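PDB 2EBY: putative HTH-type transcriptional regulator ybaQ from Escherichia coli, which probably binds DNA through a helix-turn-helix motif of the Cro/C1 type and so regulates transcription. Local coordinates for residues Met55-Ala60 and Thr65-Trp70. Residues are numbered along the deposited sequence; the frame is centred on the assembly and turned at random.
Sequences MAFRLA and TTVDFW
The indole of Trp70 lies crosswise against Leu59, whose CB sits over one face of the five-membered ring, 3.7 Å from its centroid, while Leu59 CD1 reaches Trp70 CD2 and CE3. Phe69 CE2 covers the opposite face, so the flat ring is held between two hydrocarbon surfaces; Leu51 and Leu44 extend this core, the first touching both Leu59 and Trp70, the second Leu59. Beside it the small Ala56 lets the helices come close: its CB meets Val67 CG1 at 3.5 Å. Val67 is branched and uses both arms. With CG1 anti to the backbone N (chi1 179°), that methyl faces Ala56, and CG2 is left to sit over the flat face that the Phe57 ring offers, 4.0 Å from its centroid in a CH-pi contact. Leu79 of the second subunit packs on both Phe57 and Val67, carrying this hydrophobic patch into the dimer.

Farther out, Ala60 is short enough for the turn to pass close by, and Thr65 N donates to Ala60 O at 3.0 Å. A hydroxyl can both give and take: Thr65 OG1 donates to Thr66 O and accepts a weak, bent bond from Trp70 NE1 (2.9 Å, 122° at the hydrogen). Thr66, the N-cap of helix 67-83, offers OG1 to the backbone N-H of Phe69. With Trp70 cut back to an alanine, a gap would probably open between Leu59 and Phe69, and Thr65 OG1 would lose its indole donor. Apolar packing thus joins helix 53-63 to the first turn of helix 67-83, while threonine hydroxyls and one backbone bond fix the turn between them.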
loop_
_atom_site.group_PDB
_atom_site.type_symbol
_atom_site.label_atom_id
_atom_site.label_comp_id
_atom_site.label_asym_id
_atom_site.label_seq_id
_atom_site.Cartn_x
_atom_site.Cartn_y
_atom_site.Cartn_z
ATOM N N MET A 55 10.522 5.113 1.964
ATOM C CA MET A 55 11.178 5.732 0.817
ATOM C C MET A 55 10.414 6.975 0.392
ATOM O O MET A 55 11.015 7.946 -0.050
ATOM C CB MET A 55 11.272 4.776 -0.376
ATOM C CG MET A 55 11.886 5.409 -1.647
ATOM S SD MET A 55 13.635 5.934 -1.525
ATOM C CE MET A 55 14.422 4.336 -1.663
ATOM N N ALA A 56 9.089 6.928 0.514
ATOM C CA ALA A 56 8.242 8.061 0.142
ATOM C C ALA A 56 8.578 9.263 1.016
ATOM O O ALA A 56 8.605 10.387 0.537
ATOM C CB ALA A 56 6.765 7.695 0.295
ATOM N N PHE A 57 8.829 9.016 2.300
ATOM C CA PHE A 57 9.212 10.089 3.225
ATOM C C PHE A 57 10.549 10.707 2.803
ATOM O O PHE A 57 10.727 11.922 2.867
ATOM C CB PHE A 57 9.372 9.561 4.652
ATOM C CG PHE A 57 8.106 9.579 5.475
ATOM C CD1 PHE A 57 7.036 8.745 5.166
ATOM C CD2 PHE A 57 8.010 10.411 6.592
ATOM C CE1 PHE A 57 5.891 8.733 5.959
ATOM C CE2 PHE A 57 6.872 10.409 7.392
ATOM C CZ PHE A 57 5.806 9.568 7.078
ATOM N N ARG A 58 11.492 9.861 2.391
ATOM C CA ARG A 58 12.816 10.339 1.982
ATOM C C ARG A 58 12.721 11.194 0.722
ATOM O O ARG A 58 13.332 12.257 0.633
ATOM C CB ARG A 58 13.760 9.160 1.737
ATOM C CG ARG A 58 14.141 8.367 2.982
ATOM C CD ARG A 58 14.874 7.107 2.567
ATOM N NE ARG A 58 15.169 6.224 3.686
ATOM C CZ ARG A 58 16.148 6.425 4.559
ATOM N NH1 ARG A 58 16.934 7.485 4.442
ATOM N NH2 ARG A 58 16.345 5.563 5.547
ATOM N N LEU A 59 11.943 10.724 -0.246
ATOM C CA LEU A 59 11.757 11.446 -1.489
ATOM C C LEU A 59 11.046 12.778 -1.230
ATOM O O LEU A 59 11.411 13.808 -1.801
ATOM C CB LEU A 59 10.953 10.586 -2.463
ATOM C CG LEU A 59 11.675 9.342 -2.986
ATOM C CD1 LEU A 59 10.694 8.450 -3.741
ATOM C CD2 LEU A 59 12.834 9.772 -3.889
ATOM N N ALA A 60 10.035 12.753 -0.368
ATOM C CA ALA A 60 9.292 13.958 -0.025
ATOM C C ALA A 60 10.264 15.013 0.492
ATOM O O ALA A 60 10.195 16.183 0.107
ATOM C CB ALA A 60 8.262 13.653 1.047
ATOM N N THR A 65 8.171 17.652 -1.538
ATOM C CA THR A 65 6.821 17.313 -1.971
ATOM C C THR A 65 6.129 16.712 -0.762
ATOM O O THR A 65 6.679 16.711 0.339
ATOM C CB THR A 65 6.810 16.238 -3.076
ATOM O OG1 THR A 65 7.217 14.982 -2.520
ATOM C CG2 THR A 65 7.749 16.625 -4.201
ATOM N N THR A 66 4.915 16.213 -0.965
ATOM C CA THR A 66 4.185 15.560 0.113
ATOM C C THR A 66 4.576 14.097 0.019
ATOM O O THR A 66 5.162 13.672 -0.972
ATOM C CB THR A 66 2.661 15.642 -0.081
ATOM O OG1 THR A 66 2.318 15.071 -1.347
ATOM C CG2 THR A 66 2.185 17.077 -0.015
ATOM N N VAL A 67 4.260 13.324 1.046
ATOM C CA VAL A 67 4.563 11.905 1.013
ATOM C C VAL A 67 3.590 11.242 0.045
ATOM O O VAL A 67 3.956 10.347 -0.713
ATOM C CB VAL A 67 4.391 11.250 2.398
ATOM C CG1 VAL A 67 4.693 9.750 2.301
ATOM C CG2 VAL A 67 5.314 11.917 3.414
ATOM N N ASP A 68 2.346 11.703 0.070
ATOM C CA ASP A 68 1.323 11.122 -0.784
ATOM C C ASP A 68 1.531 11.361 -2.264
ATOM O O ASP A 68 1.053 10.584 -3.078
ATOM C CB ASP A 68 -0.075 11.581 -0.348
ATOM C CG ASP A 68 -0.572 10.820 0.875
ATOM O OD1 ASP A 68 0.142 9.895 1.313
ATOM O OD2 ASP A 68 -1.667 11.129 1.394
ATOM N N PHE A 69 2.239 12.427 -2.621
ATOM C CA PHE A 69 2.514 12.672 -4.025
ATOM C C PHE A 69 3.162 11.388 -4.565
ATOM O O PHE A 69 2.801 10.890 -5.630
ATOM C CB PHE A 69 3.482 13.844 -4.177
ATOM C CG PHE A 69 4.127 13.929 -5.533
ATOM C CD1 PHE A 69 3.454 14.506 -6.606
ATOM C CD2 PHE A 69 5.402 13.407 -5.743
ATOM C CE1 PHE A 69 4.041 14.564 -7.874
ATOM C CE2 PHE A 69 5.998 13.459 -7.006
ATOM C CZ PHE A 69 5.316 14.039 -8.072
ATOM N N TRP A 70 4.118 10.847 -3.813
ATOM C CA TRP A 70 4.786 9.627 -4.235
ATOM C C TRP A 70 3.940 8.378 -4.015
ATOM O O TRP A 70 3.844 7.532 -4.899
ATOM C CB TRP A 70 6.136 9.469 -3.523
ATOM C CG TRP A 70 7.097 10.576 -3.855
ATOM C CD1 TRP A 70 7.376 11.672 -3.096
ATOM C CD2 TRP A 70 7.828 10.733 -5.077
ATOM N NE1 TRP A 70 8.226 12.511 -3.770
ATOM C CE2 TRP A 70 8.522 11.963 -4.995
ATOM C CE3 TRP A 70 7.966 9.965 -6.248
ATOM C CZ2 TRP A 70 9.342 12.439 -6.021
ATOM C CZ3 TRP A 70 8.783 10.437 -7.274
ATOM C CH2 TRP A 70 9.458 11.666 -7.153
#